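Local coordinates for hypothetical protein (Vibrio sp. DAT722, PDB 2Q73) that probably hydrolyses nucleoside triphosphates to the monophosphate and pyrophosphate as a magnesium-binding, MazG-like house-cleaning enzyme, at residues Q7-I10 / K11-D14; H22-F25 / K26-E30; L34-S37 / I38-G41; V62-Y65 / V66-A70; L77-T80 / H81-K84. All blocks are in the same frame, centred on the assembly; numbering follows the deposited sequence. Where two conformers were deposited one is given.

Overall arrangement
All five contacts are local, each within a turn or two of one helix, and all lie in an all-helical subunit of a tetramer. Interaction 4, on helix 55-72, is the most central, about 4 Å from the centre of the chain. It touches interaction 2, whose centre is about 9 Å away, through Lys26 on Tyr65, and interaction 1, about 10 Å away, through Asp14 and Tyr64. Interaction 5 meets it where Leu77 packs on Ala70. Interaction 2 holds Glu30, which binds magnesium with Glu33, Glu58 and Asp61. Interaction 3 continues the same helix, with the Leu34 side chain about 8 Å from the ion. Interactions 3 and 5 are furthest apart, with centres about 29 Å from each other.

Interaction 1 of 5, residues Q7-I10 / K11-D14; sequences QSHI and KEFD
His9 and Glu12 lie side by side near the C-terminal end of helix 3-13, both exposed and pointing the same way. OE1 of Glu12 stands 3.6 Å from CD2 of His9, with the carboxylate and ring planes turned 42° apart. Glu12 sets its CG anti to its carbonyl carbon (chi1 -73°), which leads the chain back along the helix and lays CG 3.4 Å from Ser8 O. Beneath these side chains runs the alpha-helical ladder: Lys11 N donates to Gln7 O at 3.0 Å, and Glu12 N to Ser8 O. The ladder weakens at Phe13, whose N makes weak bonds to both His9 O and Ile10 O. Beyond the surface pair, the buried flank is positioned by the rest of the chain. Ile10 packs on Tyr64 and Cys67 of helix 55-72, and the Gln7 amide bonds to Val75, Asn71 and Leu77. The Asp14 carboxylate bonds to the hydroxyls of Tyr23 and Tyr64, tying this helix end to the two helices that carry the metal ligands. Asp14 is also the first residue to leave helical angles, yet its N still reaches back to Ile10 O at 2.8 Å.

Interaction 2 of 5, residues H22-F25 / K26-E30; sequences HYFF and KLIEE. With MG (magnesium ion), chain G.
Ile28 lies over one face of the Phe24 ring, its CG1 4.2 Å from the ring centroid in a CH-pi contact, while its CD1 comes 3.9 Å from Phe24 CZ. This is the buried flank: Phe24 meets Phe25 of the fourth subunit, and Ile28 packs on Ile28 of that same subunit. Phe24 puts its ring there with CG anti to the backbone N (chi1 -176°). Below, Ile28 N donates to Phe24 O at 3.1 Å. The helix, 20-39, carries the first half of the acidic metal motif of MazG-type pyrophosphohydrolases, Glu30 and Glu33, which Glu58 and Asp61 complete from helix 55-72. Glu30 OE1 binds the magnesium ion at 2.3 Å, and a water oxygen binds the magnesium ion at 2.4 Å. On the partly exposed, solvent side, Lys26 CG lies over one face of the His22 imidazole in a CH-pi contact, 4.0 Å from the centroid. From there the lysine bends at chi2 and chi3, which turns its amine toward the acids. Lys26 NZ makes a long salt bridge to Glu30 OE2 at 3.9 Å; its bond to Glu29, which has two conformers, is doubtful. Glu29 OE2 forms a salt bridge with Arg39 of the third subunit.

Interaction 3 of 5, residues L34-S37 / I38-G41; sequences LSES and IRKG
Lys40 runs alongside Glu36, one turn back on helix 20-39, and touches it along its whole length. CB of Lys40 lies 3.4 Å from Glu36 O, and CG rests against the same carbonyl. CD comes 4.0 Å from Glu36 CG, and CE passes by the carboxylate. At the tip, Lys40 NZ bonds to Glu36 OE2 at 3.0 Å, a salt bridge made on the anti side of the oxygen and 23° out of the carboxylate plane. Glu36 matches this course with an extended chain whose CG is anti to the backbone N (chi1 -172°). Arg39 brings NH2 to 3.8 Å from Glu36 CG, but its NE pairs with Glu29 of the third subunit. On the buried side, Ile38 CD1 meets Leu34 CD1 at 3.9 Å. Leu34 O accepts two bonds, from Ile38 N and, at 2.8 Å, from Ser37 OG, whose hydroxyl sits between the backbone N and the carbonyl carbon. Ser37 and Leu34 also touch the metal ligand Glu58 of helix 55-72. The chain then turns off at Gly41, whose N bonds to Ile38 O at 3.0 Å; with positive phi and bonds back into the last turn, it ends helix 20-39 in a Schellman motif.

Interaction 4 of 5, residues V62-Y65 / V66-A70; sequences VLYY and VCALA
Tyr65 and Val66, neighbours at the junction, bury the most surface here, and Ala68 is the small residue on which the two tyrosines converge. Ala68 CB lies 4.3 Å from Tyr65 CD2 and 4.4 Å from Tyr64 CE2, so one methyl serves both rings. Different first torsions bring the rings of these adjacent tyrosines together. Tyr64 has CG anti to its backbone N (chi1 178°), whereas Tyr65 has CG anti to its carbonyl carbon (chi1 -74°). In consequence an edge of the Tyr64 ring is presented to the Tyr65 face, with Tyr64 CD2 3.6 Å above its plane and over its centre. Val66 turns to another flank of the helix. Its CG2 is 3.5 Å from Val62 O and makes a looser apolar contact with Val62 CG1; Val62 packs on Val66 of the second subunit and Val66 on Val62 of that subunit. Further round, Leu63 CD1 touches Cys67 SG at 4.2 Å. Regular backbone bonds underlie all of this, with Leu69 N reaching Tyr65 O at 2.8 Å and Ala68 N reaching Tyr64 O at 2.9 Å.

Other helices cover these flanks. Tyr65 lies on Lys26 and Ala68 on Tyr23 of helix 20-39, while Leu63 meets Leu6 of helix 3-13 and Cys67 meets Leu77 of helix 77-90. Such packing marks the central helix of an all-alpha MazG-type subunit: the helix carries the metal ligand Asp61 directly before this segment and places the Tyr65 side chain about 7 Å from the magnesium ion.

Interaction 5 of 5, residues L77-T80 / H81-K84; sequences LEKT and HELK
His81 N donates to Leu77 O at 2.8 Å, and Lys84 N to Thr80 O at 2.9 Å. With Glu82 N to Glu78 O and Leu83 N to Lys79 O, these backbone bonds form the first turns of helix 77-90. The side chains are less tightly coupled. Lys79 and Glu82 carry opposite charges, but NZ and OE1 stay 4.3 Å apart, beyond a salt bridge; the closer approach is that of Lys79 CD to Glu82 OE1, 3.4 Å. Glu82 arrives there with its CG anti to the carbonyl carbon (chi1 -74°), the extended chain leaning back over Glu78 O, while Lys79 bends at chi2. Glu78 OE1 lies 4.0 Å from His81 ND1, the carboxylate and ring planes 54° apart, near enough that the acid could stabilise a positive charge on the imidazole, were there one. His81 also has a weak bond from NE2 to Glu85. Thr80 OG1 bonds to Asn76 O and to Gln45 of the second subunit.

Packing accounts for the rest. Leu83 CB rests 3.5 Å from Thr80 O, and the leucine lies against Pro46 of the second subunit. Around it, the second subunit also offers Tyr60, whose ring meets that of His81, and Ala56, which packs on Thr80. Within its own chain the segment follows helix 55-72, where Leu77 packs on Ala70. Helix 77-90 thus starts against helices 3-13 and 55-72 of its own subunit, and its side chains pack on the second subunit from Leu77 onward.

Interaction 1 of 5, residues Q7-I10 / K11-D14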
loop_
_atom_site.group_PDB
_atom_site.type_symbol
_atom_site.label_atom_id
_atom_site.label_comp_id
_atom_site.label_asym_id
_atom_site.label_seq_id
_atom_site.Cartn_x
_atom_site.Cartn_y
_atom_site.Cartn_z
ATOM N N GLN C 7 -8.149 -12.125 17.470
ATOM C CA GLN C 7 -8.115 -12.920 16.236
ATOM C C GLN C 7 -9.288 -13.901 16.198
ATOM O O GLN C 7 -9.938 -14.054 15.160
ATOM C CB GLN C 7 -6.791 -13.667 16.113
ATOM C CG GLN C 7 -6.347 -13.932 14.681
ATOM C CD GLN C 7 -5.222 -14.947 14.602
ATOM O OE1 GLN C 7 -4.185 -14.817 15.275
ATOM N NE2 GLN C 7 -5.413 -15.962 13.772
ATOM N N SER C 8 -9.572 -14.543 17.333
ATOM C CA SER C 8 -10.669 -15.510 17.400
ATOM C C SER C 8 -12.051 -14.847 17.383
ATOM O O SER C 8 -12.982 -15.393 16.794
ATOM C CB SER C 8 -10.502 -16.508 18.561
ATOM O OG SER C 8 -10.675 -15.877 19.804
ATOM N N HIS C 9 -12.177 -13.664 17.987
ATOM C CA HIS C 9 -13.421 -12.884 17.912
ATOM C C HIS C 9 -13.714 -12.417 16.475
ATOM O O HIS C 9 -14.858 -12.458 16.024
ATOM C CB HIS C 9 -13.395 -11.704 18.906
ATOM C CG HIS C 9 -13.620 -12.107 20.333
ATOM N ND1 HIS C 9 -14.008 -11.211 21.307
ATOM C CD2 HIS C 9 -13.534 -13.312 20.948
ATOM C CE1 HIS C 9 -14.136 -11.845 22.461
ATOM N NE2 HIS C 9 -13.854 -13.120 22.270
ATOM N N ILE C 10 -12.678 -12.009 15.748
ATOM C CA ILE C 10 -12.845 -11.612 14.353
ATOM C C ILE C 10 -13.253 -12.825 13.508
ATOM O O ILE C 10 -14.164 -12.725 12.681
ATOM C CB ILE C 10 -11.584 -10.929 13.800
ATOM C CG1 ILE C 10 -11.389 -9.564 14.473
ATOM C CG2 ILE C 10 -11.657 -10.775 12.245
ATOM C CD1 ILE C 10 -10.085 -8.860 14.056
ATOM N N LYS C 11 -12.610 -13.970 13.742
ATOM C CA LYS C 11 -12.997 -15.213 13.060
ATOM C C LYS C 11 -14.471 -15.579 13.249
ATOM O O LYS C 11 -15.125 -16.000 12.294
ATOM C CB LYS C 11 -12.105 -16.391 13.470
ATOM C CG LYS C 11 -12.346 -17.626 12.617
ATOM C CD LYS C 11 -11.289 -18.680 12.785
ATOM C CE LYS C 11 -11.670 -19.895 11.957
ATOM N NZ LYS C 11 -10.628 -20.943 11.999
ATOM N N GLU C 12 -14.988 -15.423 14.470
ATOM C CA GLU C 12 -16.405 -15.690 14.780
ATOM C C GLU C 12 -17.369 -14.830 13.961
ATOM O O GLU C 12 -18.451 -15.275 13.582
ATOM C CB GLU C 12 -16.689 -15.443 16.267
ATOM C CG GLU C 12 -16.128 -16.485 17.227
ATOM C CD GLU C 12 -16.502 -16.201 18.700
ATOM O OE1 GLU C 12 -16.064 -15.169 19.282
ATOM O OE2 GLU C 12 -17.236 -17.022 19.276
ATOM N N PHE C 13 -16.955 -13.592 13.720
ATOM C CA PHE C 13 -17.742 -12.553 13.070
ATOM C C PHE C 13 -17.590 -12.548 11.531
ATOM O O PHE C 13 -18.525 -12.230 10.797
ATOM C CB PHE C 13 -17.247 -11.197 13.608
ATOM C CG PHE C 13 -17.905 -10.001 12.973
ATOM C CD1 PHE C 13 -19.264 -9.745 13.192
ATOM C CD2 PHE C 13 -17.170 -9.122 12.185
ATOM C CE1 PHE C 13 -19.880 -8.642 12.617
ATOM C CE2 PHE C 13 -17.784 -8.015 11.601
ATOM C CZ PHE C 13 -19.146 -7.781 11.820
ATOM N N ASP C 14 -16.412 -12.912 11.050
ATOM C CA ASP C 14 -16.048 -12.622 9.674
ATOM C C ASP C 14 -14.973 -13.601 9.218
ATOM O O ASP C 14 -13.776 -13.335 9.324
ATOM C CB ASP C 14 -15.552 -11.165 9.593
ATOM C CG ASP C 14 -15.178 -10.718 8.169
ATOM O OD1 ASP C 14 -15.357 -11.495 7.198
ATOM O OD2 ASP C 14 -14.703 -9.570 8.033
#

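Interaction 2 of 5, residues H22-F25 / K26-E30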
loop_
_atom_site.group_PDB
_atom_site.type_symbol
_atom_site.label_atom_id
_atom_site.label_comp_id
_atom_site.label_asym_id
_atom_site.label_seq_id
_atom_site.Cartn_x
_atom_site.Cartn_y
_atom_site.Cartn_z
ATOM N N HIS C 22 -10.709 -10.717 -1.254
ATOM C CA HIS C 22 -11.494 -9.678 -0.543
ATOM C C HIS C 22 -10.690 -9.071 0.586
ATOM O O HIS C 22 -10.596 -7.843 0.723
ATOM C CB HIS C 22 -12.808 -10.247 0.018
ATOM C CG HIS C 22 -13.386 -9.438 1.147
ATOM N ND1 HIS C 22 -14.183 -8.329 0.944
ATOM C CD2 HIS C 22 -13.297 -9.593 2.492
ATOM C CE1 HIS C 22 -14.544 -7.827 2.113
ATOM N NE2 HIS C 22 -14.022 -8.578 3.070
ATOM N N TYR C 23 -10.111 -9.932 1.414
ATOM C CA TYR C 23 -9.417 -9.473 2.588
ATOM C C TYR C 23 -8.139 -8.733 2.235
ATOM O O TYR C 23 -7.777 -7.777 2.926
ATOM C CB TYR C 23 -9.132 -10.617 3.540
ATOM C CG TYR C 23 -10.376 -11.209 4.128
ATOM C CD1 TYR C 23 -10.910 -12.390 3.603
ATOM C CD2 TYR C 23 -11.000 -10.628 5.229
ATOM C CE1 TYR C 23 -12.041 -12.980 4.139
ATOM C CE2 TYR C 23 -12.167 -11.219 5.796
ATOM C CZ TYR C 23 -12.667 -12.387 5.245
ATOM O OH TYR C 23 -13.788 -13.000 5.760
ATOM N N PHE C 24 -7.465 -9.164 1.172
ATOM C CA PHE C 24 -6.240 -8.497 0.775
ATOM C C PHE C 24 -6.525 -7.097 0.188
ATOM O O PHE C 24 -5.868 -6.130 0.565
ATOM C CB PHE C 24 -5.438 -9.350 -0.240
ATOM C CG PHE C 24 -4.130 -8.725 -0.600
ATOM C CD1 PHE C 24 -3.112 -8.651 0.365
ATOM C CD2 PHE C 24 -3.916 -8.161 -1.864
ATOM C CE1 PHE C 24 -1.873 -8.057 0.056
ATOM C CE2 PHE C 24 -2.689 -7.552 -2.180
ATOM C CZ PHE C 24 -1.676 -7.490 -1.216
ATOM N N PHE C 25 -7.515 -6.995 -0.714
ATOM C CA PHE C 25 -7.989 -5.683 -1.189
ATOM C C PHE C 25 -8.360 -4.753 -0.040
ATOM O O PHE C 25 -7.975 -3.580 -0.029
ATOM C CB PHE C 25 -9.217 -5.846 -2.080
ATOM C CG PHE C 25 -8.935 -6.455 -3.416
ATOM C CD1 PHE C 25 -7.894 -5.974 -4.221
ATOM C CD2 PHE C 25 -9.778 -7.461 -3.922
ATOM C CE1 PHE C 25 -7.662 -6.536 -5.497
ATOM C CE2 PHE C 25 -9.553 -8.009 -5.173
ATOM C CZ PHE C 25 -8.485 -7.553 -5.957
ATOM N N LYS C 26 -9.103 -5.263 0.933
ATOM C CA LYS C 26 -9.494 -4.436 2.074
ATOM C C LYS C 26 -8.306 -3.971 2.894
ATOM O O LYS C 26 -8.298 -2.814 3.346
ATOM C CB LYS C 26 -10.519 -5.152 2.981
ATOM C CG LYS C 26 -11.953 -5.296 2.412
ATOM C CD LYS C 26 -12.621 -3.992 1.999
ATOM C CE LYS C 26 -12.760 -3.004 3.161
ATOM N NZ LYS C 26 -13.403 -1.709 2.736
ATOM N N LEU C 27 -7.320 -4.846 3.105
ATOM C CA LEU C 27 -6.100 -4.450 3.821
ATOM C C LEU C 27 -5.467 -3.223 3.143
ATOM O O LEU C 27 -5.131 -2.240 3.819
ATOM C CB LEU C 27 -5.060 -5.592 3.908
ATOM C CG LEU C 27 -3.688 -5.182 4.497
ATOM C CD1 LEU C 27 -3.841 -4.854 5.987
ATOM C CD2 LEU C 27 -2.666 -6.294 4.292
ATOM N N ILE C 28 -5.288 -3.308 1.830
ATOM C CA ILE C 28 -4.647 -2.226 1.062
ATOM C C ILE C 28 -5.521 -0.949 1.102
ATOM O O ILE C 28 -4.983 0.157 1.224
ATOM C CB ILE C 28 -4.336 -2.665 -0.372
ATOM C CG1 ILE C 28 -3.551 -4.003 -0.383
ATOM C CG2 ILE C 28 -3.634 -1.500 -1.190
ATOM C CD1 ILE C 28 -2.211 -3.979 0.390
ATOM N N GLU C 29 -6.855 -1.108 1.038
ATOM C CA GLU C 29 -7.759 0.042 1.153
ATOM C C GLU C 29 -7.551 0.731 2.489
ATOM O O GLU C 29 -7.510 1.965 2.558
ATOM C CB GLU C 29 -9.228 -0.387 1.010
ATOM C CG GLU C 29 -9.589 -0.762 -0.380
ATOM C CD GLU C 29 -10.896 -1.523 -0.431
ATOM O OE1 GLU C 29 -11.882 -1.014 0.140
ATOM O OE2 GLU C 29 -10.916 -2.619 -1.038
ATOM N N GLU C 30 -7.417 -0.055 3.555
ATOM C CA GLU C 30 -7.239 0.558 4.892
ATOM C C GLU C 30 -5.882 1.218 5.057
ATOM O O GLU C 30 -5.768 2.246 5.730
ATOM C CB GLU C 30 -7.485 -0.442 6.032
ATOM C CG GLU C 30 -8.886 -1.077 6.008
ATOM C CD GLU C 30 -10.052 -0.093 6.060
ATOM O OE1 GLU C 30 -9.919 1.068 6.499
ATOM O OE2 GLU C 30 -11.162 -0.510 5.663
HETATM MG MG MG G . -11.115 2.787 7.372
HETATM O O HOH W 1 -12.365 4.802 7.675
#

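Interaction 3 of 5, residues L34-S37 / I38-G41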
loop_
_atom_site.group_PDB
_atom_site.type_symbol
_atom_site.label_atom_id
_atom_site.label_comp_id
_atom_site.label_asym_id
_atom_site.label_seq_id
_atom_site.Cartn_x
_atom_site.Cartn_y
_atom_site.Cartn_z
ATOM N N LEU C 34 -5.258 4.921 6.115
ATOM C CA LEU C 34 -4.250 5.257 7.118
ATOM C C LEU C 34 -3.304 6.383 6.648
ATOM O O LEU C 34 -3.025 7.335 7.400
ATOM C CB LEU C 34 -3.424 4.015 7.521
ATOM C CG LEU C 34 -2.300 4.239 8.555
ATOM C CD1 LEU C 34 -2.862 4.764 9.905
ATOM C CD2 LEU C 34 -1.557 2.947 8.771
ATOM N N SER C 35 -2.807 6.257 5.424
ATOM C CA SER C 35 -1.951 7.273 4.838
ATOM C C SER C 35 -2.578 8.652 4.904
ATOM O O SER C 35 -1.930 9.606 5.340
ATOM C CB SER C 35 -1.659 6.891 3.389
ATOM O OG SER C 35 -0.611 7.697 2.941
ATOM N N GLU C 36 -3.854 8.741 4.517
ATOM C CA GLU C 36 -4.610 9.990 4.574
ATOM C C GLU C 36 -4.732 10.540 6.003
ATOM O O GLU C 36 -4.508 11.738 6.220
ATOM C CB GLU C 36 -6.005 9.784 3.972
ATOM C CG GLU C 36 -6.814 11.087 3.811
ATOM C CD GLU C 36 -8.230 10.842 3.332
ATOM O OE1 GLU C 36 -8.642 9.657 3.193
ATOM O OE2 GLU C 36 -8.941 11.846 3.116
ATOM N N SER C 37 -5.109 9.686 6.963
ATOM C CA SER C 37 -5.238 10.111 8.368
ATOM C C SER C 37 -3.916 10.644 8.932
ATOM O O SER C 37 -3.910 11.623 9.680
ATOM C CB SER C 37 -5.798 8.986 9.270
ATOM O OG SER C 37 -4.824 7.957 9.466
ATOM N N ILE C 38 -2.800 10.003 8.573
ATOM C CA ILE C 38 -1.484 10.470 9.025
ATOM C C ILE C 38 -1.110 11.804 8.355
ATOM O O ILE C 38 -0.652 12.736 9.028
ATOM C CB ILE C 38 -0.374 9.384 8.827
ATOM C CG1 ILE C 38 -0.646 8.201 9.777
ATOM C CG2 ILE C 38 1.045 9.977 9.064
ATOM C CD1 ILE C 38 0.310 6.989 9.605
ATOM N N ARG C 39 -1.346 11.905 7.049
ATOM C CA ARG C 39 -1.040 13.143 6.324
ATOM C C ARG C 39 -1.815 14.313 6.927
ATOM O O ARG C 39 -1.301 15.417 7.067
ATOM C CB ARG C 39 -1.382 12.969 4.838
ATOM C CG ARG C 39 -1.142 14.209 3.998
ATOM C CD ARG C 39 -1.400 13.945 2.500
ATOM N NE ARG C 39 -2.756 13.481 2.192
ATOM C CZ ARG C 39 -3.837 14.259 2.055
ATOM N NH1 ARG C 39 -3.782 15.583 2.236
ATOM N NH2 ARG C 39 -4.997 13.703 1.752
ATOM N N LYS C 40 -3.062 14.044 7.304
ATOM C CA LYS C 40 -3.917 15.079 7.865
ATOM C C LYS C 40 -3.692 15.338 9.366
ATOM O O LYS C 40 -4.333 16.227 9.963
ATOM C CB LYS C 40 -5.381 14.726 7.581
ATOM C CG LYS C 40 -5.753 14.877 6.121
ATOM C CD LYS C 40 -7.209 14.493 5.895
ATOM C CE LYS C 40 -7.671 14.820 4.488
ATOM N NZ LYS C 40 -9.149 14.555 4.308
ATOM N N GLY C 41 -2.788 14.569 9.971
ATOM C CA GLY C 41 -2.426 14.736 11.385
ATOM C C GLY C 41 -3.536 14.432 12.379
ATOM O O GLY C 41 -3.618 15.087 13.439
#

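Interaction 4 of 5, residues V62-Y65 / V66-A70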
loop_
_atom_site.group_PDB
_atom_site.type_symbol
_atom_site.label_atom_id
_atom_site.label_comp_id
_atom_site.label_asym_id
_atom_site.label_seq_id
_atom_site.Cartn_x
_atom_site.Cartn_y
_atom_site.Cartn_z
ATOM N N VAL C 62 -6.597 -1.437 9.856
ATOM C CA VAL C 62 -5.490 -2.235 9.318
ATOM C C VAL C 62 -5.305 -3.513 10.175
ATOM O O VAL C 62 -5.210 -4.640 9.629
ATOM C CB VAL C 62 -4.182 -1.401 9.210
ATOM C CG1 VAL C 62 -3.009 -2.307 8.877
ATOM C CG2 VAL C 62 -4.342 -0.300 8.123
ATOM N N LEU C 63 -5.285 -3.337 11.497
ATOM C CA LEU C 63 -5.179 -4.435 12.472
ATOM C C LEU C 63 -6.273 -5.487 12.251
ATOM O O LEU C 63 -5.999 -6.697 12.307
ATOM C CB LEU C 63 -5.251 -3.897 13.907
ATOM C CG LEU C 63 -5.322 -4.914 15.048
ATOM C CD1 LEU C 63 -4.052 -5.725 15.027
ATOM C CD2 LEU C 63 -5.511 -4.232 16.410
ATOM N N TYR C 64 -7.491 -5.016 11.983
ATOM C CA TYR C 64 -8.630 -5.899 11.747
ATOM C C TYR C 64 -8.333 -6.805 10.558
ATOM O O TYR C 64 -8.508 -8.015 10.646
ATOM C CB TYR C 64 -9.907 -5.099 11.486
ATOM C CG TYR C 64 -11.111 -5.977 11.183
ATOM C CD1 TYR C 64 -11.986 -6.362 12.193
ATOM C CD2 TYR C 64 -11.369 -6.427 9.876
ATOM C CE1 TYR C 64 -13.092 -7.176 11.924
ATOM C CE2 TYR C 64 -12.466 -7.233 9.597
ATOM C CZ TYR C 64 -13.324 -7.599 10.625
ATOM O OH TYR C 64 -14.411 -8.409 10.370
ATOM N N TYR C 65 -7.864 -6.225 9.456
ATOM C CA TYR C 65 -7.571 -7.038 8.263
ATOM C C TYR C 65 -6.327 -7.909 8.385
ATOM O O TYR C 65 -6.297 -8.991 7.811
ATOM C CB TYR C 65 -7.635 -6.201 6.976
ATOM C CG TYR C 65 -9.067 -5.914 6.669
ATOM C CD1 TYR C 65 -9.634 -4.658 6.954
ATOM C CD2 TYR C 65 -9.910 -6.944 6.208
ATOM C CE1 TYR C 65 -11.002 -4.422 6.711
ATOM C CE2 TYR C 65 -11.251 -6.731 5.987
ATOM C CZ TYR C 65 -11.788 -5.472 6.241
ATOM O OH TYR C 65 -13.101 -5.283 5.983
ATOM N N VAL C 66 -5.335 -7.465 9.167
ATOM C CA VAL C 66 -4.198 -8.319 9.519
ATOM C C VAL C 66 -4.703 -9.576 10.270
ATOM O O VAL C 66 -4.332 -10.693 9.923
ATOM C CB VAL C 66 -3.105 -7.544 10.307
ATOM C CG1 VAL C 66 -2.116 -8.500 10.962
ATOM C CG2 VAL C 66 -2.338 -6.583 9.374
ATOM N N CYS C 67 -5.566 -9.391 11.271
ATOM C CA CYS C 67 -6.158 -10.552 11.976
ATOM C C CYS C 67 -7.039 -11.409 11.056
ATOM O O CYS C 67 -6.993 -12.648 11.121
ATOM C CB CYS C 67 -6.961 -10.100 13.187
ATOM S SG CYS C 67 -5.931 -9.400 14.495
ATOM N N ALA C 68 -7.844 -10.754 10.221
ATOM C CA ALA C 68 -8.755 -11.485 9.331
ATOM C C ALA C 68 -7.945 -12.322 8.337
ATOM O O ALA C 68 -8.250 -13.493 8.111
ATOM C CB ALA C 68 -9.682 -10.543 8.609
ATOM N N LEU C 69 -6.891 -11.735 7.787
ATOM C CA LEU C 69 -5.980 -12.468 6.891
ATOM C C LEU C 69 -5.272 -13.608 7.610
ATOM O O LEU C 69 -5.043 -14.668 7.025
ATOM C CB LEU C 69 -4.948 -11.521 6.285
ATOM C CG LEU C 69 -5.463 -10.669 5.116
ATOM C CD1 LEU C 69 -4.579 -9.442 4.910
ATOM C CD2 LEU C 69 -5.500 -11.548 3.848
ATOM N N ALA C 70 -4.909 -13.397 8.876
ATOM C CA ALA C 70 -4.257 -14.469 9.615
ATOM C C ALA C 70 -5.189 -15.681 9.700
ATOM O O ALA C 70 -4.752 -16.837 9.511
ATOM C CB ALA C 70 -3.819 -13.999 11.001
#

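Interaction 5 of 5, residues L77-T80 / H81-K84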
loop_
_atom_site.group_PDB
_atom_site.type_symbol
_atom_site.label_atom_id
_atom_site.label_comp_id
_atom_site.label_asym_id
_atom_site.label_seq_id
_atom_site.Cartn_x
_atom_site.Cartn_y
_atom_site.Cartn_z
ATOM N N LEU C 77 -1.218 -15.628 15.251
ATOM C CA LEU C 77 -0.390 -14.425 15.413
ATOM C C LEU C 77 0.381 -14.425 16.733
ATOM O O LEU C 77 1.542 -14.011 16.780
ATOM C CB LEU C 77 -1.208 -13.134 15.231
ATOM C CG LEU C 77 -1.648 -12.839 13.797
ATOM C CD1 LEU C 77 -2.764 -11.794 13.781
ATOM C CD2 LEU C 77 -0.467 -12.420 12.916
ATOM N N GLU C 78 -0.267 -14.900 17.798
ATOM C CA GLU C 78 0.365 -14.979 19.115
ATOM C C GLU C 78 1.549 -15.948 19.082
ATOM O O GLU C 78 2.624 -15.622 19.569
ATOM C CB GLU C 78 -0.672 -15.325 20.188
ATOM C CG GLU C 78 -0.127 -15.576 21.609
ATOM C CD GLU C 78 0.452 -14.341 22.293
ATOM O OE1 GLU C 78 0.304 -13.205 21.787
ATOM O OE2 GLU C 78 1.063 -14.517 23.371
ATOM N N LYS C 79 1.364 -17.115 18.467
ATOM C CA LYS C 79 2.452 -18.092 18.326
ATOM C C LYS C 79 3.584 -17.547 17.448
ATOM O O LYS C 79 4.767 -17.742 17.762
ATOM C CB LYS C 79 1.936 -19.430 17.781
ATOM C CG LYS C 79 2.954 -20.573 17.818
ATOM C CD LYS C 79 3.260 -21.020 19.249
ATOM C CE LYS C 79 4.219 -22.209 19.278
ATOM N NZ LYS C 79 4.434 -22.703 20.662
ATOM N N THR C 80 3.209 -16.870 16.359
ATOM C CA THR C 80 4.178 -16.231 15.462
ATOM C C THR C 80 4.988 -15.181 16.229
ATOM O O THR C 80 6.223 -15.145 16.130
ATOM C CB THR C 80 3.502 -15.622 14.199
ATOM O OG1 THR C 80 2.802 -16.660 13.500
ATOM C CG2 THR C 80 4.539 -15.018 13.273
ATOM N N HIS C 81 4.291 -14.366 17.021
ATOM C CA HIS C 81 4.926 -13.396 17.914
ATOM C C HIS C 81 5.959 -14.082 18.807
ATOM O O HIS C 81 7.093 -13.618 18.921
ATOM C CB HIS C 81 3.863 -12.664 18.749
ATOM C CG HIS C 81 4.421 -11.731 19.783
ATOM N ND1 HIS C 81 4.027 -11.772 21.106
ATOM C CD2 HIS C 81 5.356 -10.754 19.697
ATOM C CE1 HIS C 81 4.688 -10.849 21.786
ATOM N NE2 HIS C 81 5.490 -10.208 20.949
ATOM N N GLU C 82 5.573 -15.204 19.412
ATOM C CA GLU C 82 6.470 -15.952 20.277
ATOM C C GLU C 82 7.733 -16.401 19.531
ATOM O O GLU C 82 8.841 -16.279 20.062
ATOM C CB GLU C 82 5.733 -17.139 20.905
ATOM C CG GLU C 82 4.755 -16.751 22.027
ATOM C CD GLU C 82 3.946 -17.949 22.537
ATOM O OE1 GLU C 82 3.336 -18.695 21.701
ATOM O OE2 GLU C 82 3.913 -18.156 23.782
ATOM N N LEU C 83 7.563 -16.893 18.299
ATOM C CA LEU C 83 8.697 -17.333 17.479
ATOM C C LEU C 83 9.634 -16.172 17.132
ATOM O O LEU C 83 10.861 -16.314 17.211
ATOM C CB LEU C 83 8.225 -18.041 16.202
ATOM C CG LEU C 83 7.686 -19.480 16.246
ATOM C CD1 LEU C 83 6.830 -19.716 14.980
ATOM C CD2 LEU C 83 8.804 -20.551 16.372
ATOM N N LYS C 84 9.052 -15.032 16.766
ATOM C CA LYS C 84 9.827 -13.821 16.501
ATOM C C LYS C 84 10.564 -13.343 17.753
ATOM O O LYS C 84 11.745 -13.005 17.675
ATOM C CB LYS C 84 8.951 -12.720 15.919
ATOM C CG LYS C 84 8.596 -12.913 14.439
ATOM C CD LYS C 84 9.764 -12.553 13.512
ATOM C CE LYS C 84 9.794 -11.066 13.191
ATOM N NZ LYS C 84 10.888 -10.730 12.241
#